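Local coordinates for stage III sporulation protein AB (Bacillus subtilis, PDB 6BS9) that is needed for sporulation and probably works as part of a secretion-system-like transport apparatus, at residues A[64-76]-A[86-98]. Sequence-based numbering, arbitrary orientation.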
loop_
_atom_site.group_PDB
_atom_site.type_symbol
_atom_site.label_atom_id
_atom_site.label_comp_id
_atom_site.label_asym_id
_atom_site.label_seq_id
_atom_site.Cartn_x
_atom_site.Cartn_y
_atom_site.Cartn_z
ATOM N N ALA A 64 5.993 -4.220 11.914
ATOM C CA ALA A 64 5.153 -4.059 10.733
ATOM C C ALA A 64 5.859 -3.217 9.677
ATOM O O ALA A 64 5.795 -3.510 8.500
ATOM C CB ALA A 64 3.816 -3.455 11.120
ATOM N N LYS A 65 6.597 -2.212 10.139
ATOM C CA LYS A 65 7.384 -1.362 9.278
ATOM C C LYS A 65 8.391 -2.154 8.493
ATOM O O LYS A 65 8.534 -1.944 7.286
ATOM C CB LYS A 65 8.053 -0.281 10.110
ATOM C CG LYS A 65 9.102 0.574 9.425
ATOM C CD LYS A 65 9.856 1.373 10.484
ATOM C CE LYS A 65 10.856 2.340 9.878
ATOM N NZ LYS A 65 11.867 1.624 9.036
ATOM N N THR A 66 9.123 -3.035 9.164
ATOM C CA THR A 66 10.158 -3.771 8.493
ATOM C C THR A 66 9.483 -4.753 7.513
ATOM O O THR A 66 9.928 -4.883 6.361
ATOM C CB THR A 66 11.034 -4.520 9.523
ATOM O OG1 THR A 66 11.693 -3.573 10.366
ATOM C CG2 THR A 66 12.076 -5.436 8.866
ATOM N N ALA A 67 8.426 -5.417 7.960
ATOM C CA ALA A 67 7.696 -6.369 7.103
ATOM C C ALA A 67 7.140 -5.724 5.857
ATOM O O ALA A 67 7.218 -6.312 4.754
ATOM C CB ALA A 67 6.558 -7.030 7.857
ATOM N N TRP A 68 6.644 -4.507 6.011
ATOM C CA TRP A 68 6.181 -3.757 4.866
ATOM C C TRP A 68 7.291 -3.403 3.841
ATOM O O TRP A 68 7.133 -3.643 2.624
ATOM C CB TRP A 68 5.498 -2.487 5.304
ATOM C CG TRP A 68 4.986 -1.768 4.181
ATOM C CD1 TRP A 68 5.582 -0.720 3.512
ATOM C CD2 TRP A 68 3.777 -2.040 3.470
ATOM N NE1 TRP A 68 4.753 -0.261 2.486
ATOM C CE2 TRP A 68 3.662 -1.073 2.427
ATOM C CE3 TRP A 68 2.749 -2.997 3.608
ATOM C CZ2 TRP A 68 2.600 -1.088 1.536
ATOM C CZ3 TRP A 68 1.667 -2.974 2.732
ATOM C CH2 TRP A 68 1.595 -2.036 1.746
ATOM N N GLU A 69 8.391 -2.870 4.341
ATOM C CA GLU A 69 9.529 -2.499 3.492
ATOM C C GLU A 69 10.038 -3.683 2.704
ATOM O O GLU A 69 10.251 -3.578 1.499
ATOM C CB GLU A 69 10.707 -1.907 4.278
ATOM C CG GLU A 69 10.884 -0.436 4.015
ATOM C CD GLU A 69 10.202 0.464 5.012
ATOM O OE1 GLU A 69 10.764 0.530 6.130
ATOM O OE2 GLU A 69 9.187 1.128 4.629
ATOM N N GLN A 70 10.202 -4.808 3.382
ATOM C CA GLN A 70 10.665 -6.044 2.750
ATOM C C GLN A 70 9.681 -6.513 1.668
ATOM O O GLN A 70 10.079 -6.868 0.590
ATOM C CB GLN A 70 10.886 -7.118 3.821
ATOM C CG GLN A 70 12.170 -7.919 3.676
ATOM C CD GLN A 70 12.432 -8.880 4.847
ATOM O OE1 GLN A 70 12.553 -10.106 4.649
ATOM N NE2 GLN A 70 12.525 -8.332 6.085
ATOM N N SER A 71 8.384 -6.467 1.949
ATOM C CA SER A 71 7.411 -6.914 0.981
ATOM C C SER A 71 7.354 -6.007 -0.208
ATOM O O SER A 71 7.273 -6.433 -1.356
ATOM C CB SER A 71 6.022 -7.018 1.623
ATOM O OG SER A 71 6.066 -7.712 2.851
ATOM N N LEU A 72 7.457 -4.746 0.072
ATOM C CA LEU A 72 7.503 -3.774 -0.991
ATOM C C LEU A 72 8.658 -3.987 -2.009
ATOM O O LEU A 72 8.450 -3.901 -3.236
ATOM C CB LEU A 72 7.538 -2.373 -0.361
ATOM C CG LEU A 72 7.543 -1.174 -1.292
ATOM C CD1 LEU A 72 6.252 -1.142 -2.114
ATOM C CD2 LEU A 72 7.723 0.096 -0.450
ATOM N N LYS A 73 9.864 -4.193 -1.505
ATOM C CA LYS A 73 11.059 -4.414 -2.361
ATOM C C LYS A 73 10.940 -5.690 -3.152
ATOM O O LYS A 73 11.308 -5.777 -4.326
ATOM C CB LYS A 73 12.349 -4.433 -1.523
ATOM C CG LYS A 73 12.709 -3.059 -0.911
ATOM C CD LYS A 73 14.166 -2.937 -0.448
ATOM C CE LYS A 73 14.444 -2.989 1.066
ATOM N NZ LYS A 73 14.886 -1.696 1.681
ATOM N N LYS A 74 10.428 -6.699 -2.481
ATOM C CA LYS A 74 10.250 -7.995 -3.089
ATOM C C LYS A 74 9.302 -7.887 -4.283
ATOM O O LYS A 74 9.538 -8.521 -5.303
ATOM C CB LYS A 74 9.754 -8.953 -1.987
ATOM C CG LYS A 74 9.713 -10.446 -2.256
ATOM C CD LYS A 74 8.816 -11.137 -1.182
ATOM C CE LYS A 74 8.365 -12.578 -1.586
ATOM N NZ LYS A 74 9.406 -13.495 -2.170
ATOM N N VAL A 75 8.215 -7.117 -4.193
ATOM C CA VAL A 75 7.220 -7.135 -5.276
ATOM C C VAL A 75 7.412 -6.013 -6.258
ATOM O O VAL A 75 6.815 -6.033 -7.342
ATOM C CB VAL A 75 5.744 -7.146 -4.767
ATOM C CG1 VAL A 75 5.503 -8.267 -3.748
ATOM C CG2 VAL A 75 5.343 -5.789 -4.198
ATOM N N TRP A 76 8.217 -5.036 -5.883
ATOM C CA TRP A 76 8.281 -3.806 -6.617
ATOM C C TRP A 76 8.344 -3.918 -8.125
ATOM O O TRP A 76 7.585 -3.241 -8.843
ATOM C CB TRP A 76 9.479 -2.973 -6.154
ATOM C CG TRP A 76 9.454 -1.669 -6.860
ATOM C CD1 TRP A 76 10.338 -1.221 -7.812
ATOM C CD2 TRP A 76 8.393 -0.696 -6.793
ATOM N NE1 TRP A 76 9.891 -0.012 -8.317
ATOM C CE2 TRP A 76 8.714 0.335 -7.694
ATOM C CE3 TRP A 76 7.227 -0.574 -5.996
ATOM C CZ2 TRP A 76 7.921 1.475 -7.836
ATOM C CZ3 TRP A 76 6.444 0.539 -6.128
ATOM C CH2 TRP A 76 6.797 1.561 -7.051
ATOM N N TYR A 86 6.679 4.525 -5.161
ATOM C CA TYR A 86 7.575 3.746 -4.285
ATOM C C TYR A 86 7.819 4.530 -3.007
ATOM O O TYR A 86 7.720 3.976 -1.904
ATOM C CB TYR A 86 8.950 3.414 -4.935
ATOM C CG TYR A 86 9.902 2.692 -3.966
ATOM C CD1 TYR A 86 9.771 1.319 -3.712
ATOM C CD2 TYR A 86 10.920 3.386 -3.295
ATOM C CE1 TYR A 86 10.622 0.666 -2.840
ATOM C CE2 TYR A 86 11.773 2.733 -2.400
ATOM C CZ TYR A 86 11.595 1.385 -2.156
ATOM O OH TYR A 86 12.420 0.723 -1.273
ATOM N N GLU A 87 8.134 5.813 -3.163
ATOM C CA GLU A 87 8.457 6.643 -2.019
ATOM C C GLU A 87 7.232 6.818 -1.114
ATOM O O GLU A 87 7.341 6.755 0.086
ATOM C CB GLU A 87 9.032 8.016 -2.466
ATOM C CG GLU A 87 10.470 7.948 -3.044
ATOM C CD GLU A 87 11.512 7.379 -2.078
ATOM O OE1 GLU A 87 11.434 7.685 -0.826
ATOM O OE2 GLU A 87 12.401 6.601 -2.562
ATOM N N VAL A 88 6.072 7.007 -1.712
ATOM C CA VAL A 88 4.883 7.070 -0.939
ATOM C C VAL A 88 4.646 5.780 -0.184
ATOM O O VAL A 88 4.352 5.809 1.016
ATOM C CB VAL A 88 3.653 7.447 -1.799
ATOM C CG1 VAL A 88 2.368 7.316 -0.993
ATOM C CG2 VAL A 88 3.799 8.879 -2.322
ATOM N N LEU A 89 4.781 4.638 -0.861
ATOM C CA LEU A 89 4.599 3.355 -0.196
ATOM C C LEU A 89 5.635 3.082 0.903
ATOM O O LEU A 89 5.306 2.516 1.945
ATOM C CB LEU A 89 4.524 2.250 -1.229
ATOM C CG LEU A 89 3.270 2.347 -2.115
ATOM C CD1 LEU A 89 3.353 1.455 -3.299
ATOM C CD2 LEU A 89 1.976 2.037 -1.335
ATOM N N LYS A 90 6.855 3.530 0.697
ATOM C CA LYS A 90 7.896 3.467 1.719
ATOM C C LYS A 90 7.530 4.324 2.903
ATOM O O LYS A 90 7.664 3.873 4.032
ATOM C CB LYS A 90 9.252 3.908 1.133
ATOM C CG LYS A 90 10.448 3.677 2.056
ATOM C CD LYS A 90 11.777 4.108 1.415
ATOM C CE LYS A 90 12.993 3.688 2.263
ATOM N NZ LYS A 90 14.263 3.532 1.470
ATOM N N GLN A 91 7.084 5.558 2.666
ATOM C CA GLN A 91 6.603 6.439 3.774
ATOM C C GLN A 91 5.427 5.818 4.533
ATOM O O GLN A 91 5.346 5.941 5.748
ATOM C CB GLN A 91 6.421 7.981 3.480
ATOM C CG GLN A 91 5.964 8.532 2.135
ATOM C CD GLN A 91 5.288 9.945 2.244
ATOM O OE1 GLN A 91 4.245 10.179 1.659
ATOM N NE2 GLN A 91 5.886 10.851 3.010
ATOM N N PHE A 92 4.565 5.086 3.840
ATOM C CA PHE A 92 3.529 4.338 4.534
ATOM C C PHE A 92 4.131 3.295 5.510
ATOM O O PHE A 92 3.679 3.171 6.637
ATOM C CB PHE A 92 2.515 3.695 3.565
ATOM C CG PHE A 92 1.514 2.795 4.235
ATOM C CD1 PHE A 92 0.461 3.307 4.893
ATOM C CD2 PHE A 92 1.651 1.427 4.212
ATOM C CE1 PHE A 92 -0.496 2.475 5.507
ATOM C CE2 PHE A 92 0.760 0.608 4.854
ATOM C CZ PHE A 92 -0.329 1.126 5.506
ATOM N N GLY A 93 5.137 2.536 5.080
ATOM C CA GLY A 93 5.834 1.639 6.006
ATOM C C GLY A 93 6.392 2.342 7.239
ATOM O O GLY A 93 6.183 1.887 8.345
ATOM N N GLU A 94 7.098 3.443 7.030
ATOM C CA GLU A 94 7.720 4.248 8.088
ATOM C C GLU A 94 6.636 4.676 9.070
ATOM O O GLU A 94 6.772 4.518 10.291
ATOM C CB GLU A 94 8.480 5.448 7.454
ATOM C CG GLU A 94 9.438 5.071 6.277
ATOM C CD GLU A 94 10.964 5.123 6.465
ATOM O OE1 GLU A 94 11.660 5.360 5.408
ATOM O OE2 GLU A 94 11.487 4.868 7.594
ATOM N N THR A 95 5.466 5.002 8.540
ATOM C CA THR A 95 4.312 5.297 9.334
ATOM C C THR A 95 3.832 4.230 10.290
ATOM O O THR A 95 3.167 4.507 11.304
ATOM C CB THR A 95 3.151 5.679 8.357
ATOM O OG1 THR A 95 3.441 6.930 7.737
ATOM C CG2 THR A 95 1.790 5.762 9.009
ATOM N N LEU A 96 4.040 2.973 9.957
ATOM C CA LEU A 96 3.570 1.881 10.836
ATOM C C LEU A 96 4.312 1.855 12.148
ATOM O O LEU A 96 3.899 1.161 13.090
ATOM C CB LEU A 96 3.670 0.520 10.085
ATOM C CG LEU A 96 2.849 0.504 8.786
ATOM C CD1 LEU A 96 3.123 -0.703 7.936
ATOM C CD2 LEU A 96 1.385 0.599 9.068
ATOM N N GLY A 97 5.499 2.440 12.114
ATOM C CA GLY A 97 6.341 2.554 13.280
ATOM C C GLY A 97 6.225 3.809 14.083
ATOM O O GLY A 97 6.981 3.981 15.017
ATOM N N ILE A 98 5.266 4.671 13.749
ATOM C CA ILE A 98 4.930 5.823 14.571
ATOM C C ILE A 98 4.106 5.375 15.800
ATOM O O ILE A 98 3.042 4.811 15.670
ATOM C CB ILE A 98 4.214 6.923 13.726
ATOM C CG1 ILE A 98 5.153 7.418 12.619
ATOM C CG2 ILE A 98 3.788 8.110 14.594
ATOM C CD1 ILE A 98 4.505 8.423 11.681
#
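W68 and F92 both hold CG anti to the backbone N (chi1 -177° and 174°), which carries the indole across to helix 83-95 and stands the phenyl ring against it. The edge of F92 meets the face of the W68 six-membered ring in a T-shaped pair, centroids 5.0 Å apart. W68 NE1 gives a bent hydrogen bond to L89 O at 2.9 Å. The indole N-H comes from above the carbonyl plane, while G93 N reaches the same oxygen from the opposite face. G93, with no side chain, lets its CA lie 3.4 Å from W68 CD1.

Toward the C-terminal end of helix 64-75, Y86 packs against W76. Its ring edge faces the W76 six-membered ring, and Y86 CB lies over that face as a CH-pi contact, 3.8 Å from the centroid. L72 fills the middle, with CD1 against L89 CB and CD2 near Y86 CE1. K65 NZ forms salt bridges with E94 OE2, at 3.6 Å, and with E69 OE1 of its own helix, the second also a weak hydrogen bond.

A leucine in place of W68 would probably leave L89 O without its second donor and F92 without a ring face to pack on. The helices run nearly antiparallel within an all-helical bundle, the segment axes coming within 8.0 Å. L13 and L17 of helix 2-26 and L49 of helix 46-58 add to the apolar side of this contact. The chemistry implies a mainly aromatic and aliphatic interface, with one inter-helix hydrogen bond inside and a small salt-bridge network of K65, E69 and E94 toward one end.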